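Local coordinates for hypothetical protein (Nostoc punctiforme, PDB 2O62) that is of unknown function but carries two calycin-like beta domains, the second related to a biogenesis factor required for ATP synthase, at residues 146-151 and 167-172; 245-250 and 262-267. One frame throughout, in Å; residues are numbered along the deposited sequence.

Contact 1: 146-151 and 167-172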
loop_
_atom_site.group_PDB
_atom_site.type_symbol
_atom_site.label_atom_id
_atom_site.label_comp_id
_atom_site.label_asym_id
_atom_site.label_seq_id
_atom_site.Cartn_x
_atom_site.Cartn_y
_atom_site.Cartn_z
ATOM N N GLU A 146 -20.318 -5.949 1.604
ATOM C CA GLU A 146 -19.853 -5.482 2.890
ATOM C C GLU A 146 -18.674 -6.263 3.403
ATOM O O GLU A 146 -18.586 -7.447 3.212
ATOM C CB GLU A 146 -20.975 -5.608 3.898
ATOM C CG GLU A 146 -22.065 -4.603 3.636
ATOM C CD GLU A 146 -23.187 -4.647 4.657
ATOM O OE1 GLU A 146 -22.938 -5.061 5.832
ATOM O OE2 GLU A 146 -24.320 -4.285 4.264
ATOM N N TRP A 147 -17.790 -5.554 4.083
ATOM C CA TRP A 147 -16.519 -6.030 4.582
ATOM C C TRP A 147 -16.422 -5.600 6.030
ATOM O O TRP A 147 -16.835 -4.482 6.374
ATOM C CB TRP A 147 -15.356 -5.401 3.800
ATOM C CG TRP A 147 -15.431 -5.689 2.330
ATOM C CD1 TRP A 147 -16.231 -5.059 1.366
ATOM C CD2 TRP A 147 -14.753 -6.751 1.653
ATOM N NE1 TRP A 147 -16.048 -5.681 0.142
ATOM C CE2 TRP A 147 -15.141 -6.704 0.289
ATOM C CE3 TRP A 147 -13.851 -7.737 2.072
ATOM C CZ2 TRP A 147 -14.659 -7.626 -0.653
ATOM C CZ3 TRP A 147 -13.373 -8.631 1.139
ATOM C CH2 TRP A 147 -13.761 -8.560 -0.208
ATOM N N ARG A 148 -15.908 -6.479 6.881
ATOM C CA ARG A 148 -15.759 -6.167 8.302
ATOM C C ARG A 148 -14.394 -6.655 8.744
ATOM O O ARG A 148 -13.982 -7.747 8.377
ATOM C CB ARG A 148 -16.814 -6.922 9.149
ATOM C CG ARG A 148 -18.274 -6.539 8.986
ATOM C CD ARG A 148 -18.675 -5.219 9.696
ATOM N NE ARG A 148 -20.142 -5.088 9.792
ATOM C CZ ARG A 148 -20.951 -4.872 8.749
ATOM N NH1 ARG A 148 -20.456 -4.741 7.505
ATOM N NH2 ARG A 148 -22.267 -4.777 8.940
ATOM N N GLY A 149 -13.747 -5.899 9.616
ATOM C CA GLY A 149 -12.506 -6.329 10.170
ATOM C C GLY A 149 -11.965 -5.425 11.234
ATOM O O GLY A 149 -12.717 -4.787 11.961
ATOM N N GLN A 150 -10.643 -5.427 11.340
ATOM C CA GLN A 150 -9.899 -4.727 12.381
ATOM C C GLN A 150 -8.706 -4.014 11.717
ATOM O O GLN A 150 -8.260 -4.415 10.660
ATOM C CB GLN A 150 -9.363 -5.695 13.450
ATOM C CG GLN A 150 -10.451 -6.359 14.261
ATOM C CD GLN A 150 -11.135 -7.532 13.547
ATOM O OE1 GLN A 150 -10.467 -8.356 12.910
ATOM N NE2 GLN A 150 -12.476 -7.625 13.690
ATOM N N ALA A 151 -8.221 -2.964 12.356
ATOM C CA ALA A 151 -7.084 -2.191 11.876
ATOM C C ALA A 151 -6.144 -2.018 13.039
ATOM O O ALA A 151 -6.603 -1.860 14.146
ATOM C CB ALA A 151 -7.519 -0.845 11.407
ATOM N N THR A 167 -15.470 -1.226 9.041
ATOM C CA THR A 167 -16.575 -1.640 8.201
ATOM C C THR A 167 -16.366 -0.937 6.844
ATOM O O THR A 167 -16.005 0.241 6.780
ATOM C CB THR A 167 -17.927 -1.196 8.827
ATOM O OG1 THR A 167 -18.135 -1.875 10.088
ATOM C CG2 THR A 167 -19.078 -1.547 7.929
ATOM N N LEU A 168 -16.625 -1.636 5.761
ATOM C CA LEU A 168 -16.624 -1.021 4.450
ATOM C C LEU A 168 -17.804 -1.577 3.689
ATOM O O LEU A 168 -17.947 -2.791 3.568
ATOM C CB LEU A 168 -15.310 -1.369 3.767
ATOM C CG LEU A 168 -15.045 -1.044 2.309
ATOM C CD1 LEU A 168 -15.314 0.387 2.080
ATOM C CD2 LEU A 168 -13.540 -1.338 2.068
ATOM N N LYS A 169 -18.693 -0.702 3.238
ATOM C CA LYS A 169 -19.848 -1.082 2.417
ATOM C C LYS A 169 -19.696 -0.391 1.063
ATOM O O LYS A 169 -19.415 0.806 1.016
ATOM C CB LYS A 169 -21.172 -0.641 3.076
ATOM C CG LYS A 169 -21.287 -1.063 4.542
ATOM C CD LYS A 169 -22.614 -0.743 5.196
ATOM C CE LYS A 169 -22.743 -1.448 6.567
ATOM N NZ LYS A 169 -24.100 -1.245 7.206
ATOM N N ILE A 170 -19.861 -1.140 -0.021
ATOM C CA ILE A 170 -19.697 -0.617 -1.356
ATOM C C ILE A 170 -20.874 -1.123 -2.173
ATOM O O ILE A 170 -21.102 -2.319 -2.255
ATOM C CB ILE A 170 -18.342 -1.065 -1.972
ATOM C CG1 ILE A 170 -17.219 -0.637 -1.051
ATOM C CG2 ILE A 170 -18.136 -0.447 -3.339
ATOM C CD1 ILE A 170 -15.854 -1.064 -1.516
ATOM N N GLN A 171 -21.661 -0.205 -2.710
ATOM C CA GLN A 171 -22.774 -0.598 -3.527
ATOM C C GLN A 171 -22.931 0.351 -4.708
ATOM O O GLN A 171 -22.565 1.523 -4.614
ATOM C CB GLN A 171 -24.064 -0.643 -2.699
ATOM C CG GLN A 171 -23.995 -1.546 -1.406
ATOM C CD GLN A 171 -23.960 -3.134 -1.585
ATOM O OE1 GLN A 171 -23.952 -3.722 -2.696
ATOM N NE2 GLN A 171 -23.953 -3.811 -0.430
ATOM N N LEU A 172 -23.491 -0.162 -5.809
ATOM C CA LEU A 172 -23.842 0.676 -6.931
ATOM C C LEU A 172 -25.180 1.292 -6.586
ATOM O O LEU A 172 -26.033 0.607 -5.997
ATOM C CB LEU A 172 -23.983 -0.143 -8.220
ATOM C CG LEU A 172 -22.688 -0.838 -8.650
ATOM C CD1 LEU A 172 -22.931 -1.702 -9.903
ATOM C CD2 LEU A 172 -21.589 0.173 -8.902
#
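Glu146 lays its side chain along that of Lys169, the two pointing the same way, with Glu146 CG 3.7 Å from Lys169 CG. The pair belongs to the antiparallel beta hairpin of strands 145-155 and 162-172, the first two strands of a closed, calycin-like barrel. The axes of 146-151 and 167-172 come within 4.7 Å. Glu146 with Lys169 and Arg148 with Thr167 are non-hydrogen-bonded pairs, and all four side chains share one face of the sheet. The touch between Glu146 and Lys169 is mainly through aliphatic carbons. Their charged ends stay 4.2 Å apart, Glu146 OE1 to Lys169 NZ, beyond a salt bridge.

The carboxylate turns instead to Arg148 on its own strand. Arg148 NH1 and NH2 both donate to Glu146 OE1 in an end-on salt bridge, at 3.0 Å from NH1. The Arg148 chain bends at CG (chi2 -77°), which helps to fold the guanidinium back toward Glu146. This also lays one face of the guanidinium over Thr167 CG2, 3.5 Å from Arg148 NH1. Arg148 CD meets Thr167 OG1.

Trp147 and Leu168 lie on the other face and form the hydrogen-bonded pair. Their CB atoms pack at 4.0 Å. The indole NE1 of Trp147 bonds to Leu143 O, while its side chain also touches Arg246 and Arg269. Trp147 N donates to Leu168 O at 2.8 Å, and Leu168 N returns a bond to Trp147 O. Leu168 O also lies at the edge of the indole, in its plane, 3.6 Å from Trp147 CD1.

Contact 2: 245-250 and 262-267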
loop_
_atom_site.group_PDB
_atom_site.type_symbol
_atom_site.label_atom_id
_atom_site.label_comp_id
_atom_site.label_asym_id
_atom_site.label_seq_id
_atom_site.Cartn_x
_atom_site.Cartn_y
_atom_site.Cartn_z
ATOM N N LEU A 245 -11.176 -11.872 1.392
ATOM C CA LEU A 245 -10.155 -11.329 2.270
ATOM C C LEU A 245 -9.400 -10.168 1.608
ATOM O O LEU A 245 -8.782 -10.336 0.544
ATOM C CB LEU A 245 -9.166 -12.426 2.685
ATOM C CG LEU A 245 -8.033 -11.985 3.619
ATOM C CD1 LEU A 245 -8.557 -11.603 4.971
ATOM C CD2 LEU A 245 -6.947 -13.106 3.705
ATOM N N ARG A 246 -9.409 -8.993 2.250
ATOM C CA ARG A 246 -8.744 -7.823 1.714
ATOM C C ARG A 246 -7.974 -7.124 2.796
ATOM O O ARG A 246 -8.426 -7.050 3.953
ATOM C CB ARG A 246 -9.766 -6.859 1.159
ATOM C CG ARG A 246 -9.171 -5.644 0.457
ATOM C CD ARG A 246 -9.995 -5.262 -0.761
ATOM N NE ARG A 246 -9.527 -4.037 -1.441
ATOM C CZ ARG A 246 -10.084 -2.838 -1.327
ATOM N NH1 ARG A 246 -11.068 -2.619 -0.466
ATOM N NH2 ARG A 246 -9.615 -1.814 -2.057
ATOM N N GLN A 247 -6.802 -6.626 2.447
ATOM C CA GLN A 247 -6.099 -5.742 3.330
ATOM C C GLN A 247 -6.016 -4.375 2.709
ATOM O O GLN A 247 -5.949 -4.237 1.501
ATOM C CB GLN A 247 -4.680 -6.255 3.687
ATOM C CG GLN A 247 -4.696 -7.418 4.645
ATOM C CD GLN A 247 -3.344 -7.796 5.155
ATOM O OE1 GLN A 247 -2.373 -7.777 4.428
ATOM N NE2 GLN A 247 -3.258 -8.083 6.466
ATOM N N ARG A 248 -6.010 -3.367 3.559
ATOM C CA ARG A 248 -5.740 -1.980 3.138
ATOM C C ARG A 248 -4.629 -1.406 4.022
ATOM O O ARG A 248 -4.579 -1.678 5.225
ATOM C CB ARG A 248 -6.990 -1.142 3.245
ATOM C CG ARG A 248 -8.087 -1.620 2.302
ATOM C CD ARG A 248 -9.287 -0.722 2.365
ATOM N NE ARG A 248 -10.139 -0.978 3.556
ATOM C CZ ARG A 248 -10.341 -0.104 4.560
ATOM N NH1 ARG A 248 -9.798 1.105 4.553
ATOM N NH2 ARG A 248 -11.131 -0.413 5.574
HETATM N N MSE A 249 -3.736 -0.608 3.439
HETATM C CA MSE A 249 -2.683 0.025 4.207
HETATM C C MSE A 249 -2.679 1.533 3.941
HETATM O O MSE A 249 -2.825 1.955 2.819
HETATM C CB MSE A 249 -1.311 -0.605 3.936
HETATM C CG MSE A 249 -0.299 -0.217 4.914
HETATM SE SE MSE A 249 1.576 -0.745 4.587
HETATM C CE MSE A 249 1.323 -2.558 4.639
ATOM N N ILE A 250 -2.544 2.323 5.000
ATOM C CA ILE A 250 -2.623 3.781 4.966
ATOM C C ILE A 250 -1.421 4.369 5.696
ATOM O O ILE A 250 -1.254 4.120 6.889
ATOM C CB ILE A 250 -3.874 4.281 5.634
ATOM C CG1 ILE A 250 -5.117 3.588 5.042
ATOM C CG2 ILE A 250 -3.968 5.790 5.486
ATOM C CD1 ILE A 250 -5.666 2.492 5.882
ATOM N N LEU A 262 1.119 4.619 10.528
ATOM C CA LEU A 262 0.842 3.642 9.499
ATOM C C LEU A 262 -0.197 2.701 10.018
ATOM O O LEU A 262 -0.132 2.243 11.157
ATOM C CB LEU A 262 2.106 2.866 9.170
ATOM C CG LEU A 262 2.100 1.892 8.038
ATOM C CD1 LEU A 262 1.990 2.663 6.766
ATOM C CD2 LEU A 262 3.438 1.069 8.059
ATOM N N THR A 263 -1.182 2.425 9.177
ATOM C CA THR A 263 -2.320 1.575 9.533
ATOM C C THR A 263 -2.481 0.401 8.570
ATOM O O THR A 263 -2.379 0.575 7.355
ATOM C CB THR A 263 -3.634 2.427 9.485
ATOM O OG1 THR A 263 -3.516 3.498 10.448
ATOM C CG2 THR A 263 -4.853 1.602 9.828
ATOM N N LEU A 264 -2.766 -0.788 9.131
ATOM C CA LEU A 264 -3.055 -1.981 8.350
ATOM C C LEU A 264 -4.406 -2.543 8.756
ATOM O O LEU A 264 -4.647 -2.867 9.909
ATOM C CB LEU A 264 -1.931 -3.009 8.515
ATOM C CG LEU A 264 -2.078 -4.290 7.673
ATOM C CD1 LEU A 264 -1.980 -4.041 6.262
ATOM C CD2 LEU A 264 -0.945 -5.263 8.108
ATOM N N VAL A 265 -5.310 -2.545 7.783
ATOM C CA VAL A 265 -6.671 -3.045 7.915
ATOM C C VAL A 265 -6.736 -4.451 7.315
ATOM O O VAL A 265 -6.266 -4.677 6.212
ATOM C CB VAL A 265 -7.603 -2.176 7.128
ATOM C CG1 VAL A 265 -9.025 -2.640 7.272
ATOM C CG2 VAL A 265 -7.450 -0.714 7.553
ATOM N N THR A 266 -7.307 -5.398 8.046
ATOM C CA THR A 266 -7.619 -6.699 7.466
ATOM C C THR A 266 -9.097 -6.912 7.624
ATOM O O THR A 266 -9.600 -6.856 8.734
ATOM C CB THR A 266 -6.866 -7.809 8.189
ATOM O OG1 THR A 266 -5.476 -7.479 8.259
ATOM C CG2 THR A 266 -7.035 -9.126 7.448
ATOM N N GLU A 267 -9.796 -7.193 6.518
ATOM C CA GLU A 267 -11.228 -7.263 6.498
ATOM C C GLU A 267 -11.693 -8.484 5.727
ATOM O O GLU A 267 -11.024 -8.931 4.796
ATOM C CB GLU A 267 -11.816 -6.061 5.760
ATOM C CG GLU A 267 -11.516 -4.740 6.263
ATOM C CD GLU A 267 -11.947 -3.609 5.277
ATOM O OE1 GLU A 267 -11.630 -3.643 4.045
ATOM O OE2 GLU A 267 -12.582 -2.692 5.816
HETATM O O HOH W 1 -12.279 -4.385 1.532
HETATM O O HOH W 2 -2.087 5.589 9.587
#
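Arg248 starts with CB 4.1 Å from Val265 CB, its hydrogen-bonded partner in the antiparallel hairpin of strands 245-253 and 259-269. These are the last two strands of the calycin-like barrel. Arg248 CG lies over one face of the Arg246 guanidinium, offset toward its rim. The chain runs extended to Arg248 CD, where Glu267 OE1 comes within 4.1 Å. It then bends (chi3 -78°) and presents NE and NH2 side by side to Glu267. Arg248 NE donates to Glu267 OE1 at 3.1 Å and Arg248 NH2 to Glu267 OE2 at 2.7 Å, a side-on salt bridge with both bonds nearly straight. Both oxygens lie in the guanidinium plane, but the carboxylate is met from above its own plane. The two groups are turned 54° apart. Val265 CG1 sits over one guanidinium face, 3.5 Å from Arg248 NH2. Arg248 NH1 forms a salt bridge to Glu236.

A leucine in place of Arg248 would probably leave the buried carboxylate of Glu267 without its salt-bridge mate and less firmly fixed in rotation, and take one salt bridge from Glu236. Glu267 OE2 also has a weak bond to Thr166, and OE1 takes one from a water that accepts from Arg246 NH1. Arg246 NH2 bonds to Ser220 and a bound glycerol.

The other face is mostly apolar. Selenomethionine Met249 reaches Leu264 CD1 with CE and Leu262 CD1 with SE. Phe98 of the other sheet touches Met249, Leu264 and Gln247. Gln247 lies alongside Thr266, and Gln247 NE2 donates to Thr266 OG1 at 2.9 Å, in the amide plane.

How the contacts relate
Contacts 1 and 2 are the first and last hairpins of one barrel, and their centres are 11 Å apart. Strands 145-155 and 259-269 are neighbours, so the two hairpins meet where the barrel closes. The seam includes a probable backbone hydrogen bond between Gln150 O and Thr266 N, 3.0 Å apart. Leu168 of contact 1 also reaches the charged cluster of contact 2. Leu168 CD2 lies 3.6 Å from Glu267 OE1 and 3.7 Å from Arg248 NE. Bound glycerol, probably from the crystallisation liquor, lies about 4 Å from the Leu168 side chain, and about 3 Å from that of Arg246. Such molecules often mark pockets, but no function follows from this.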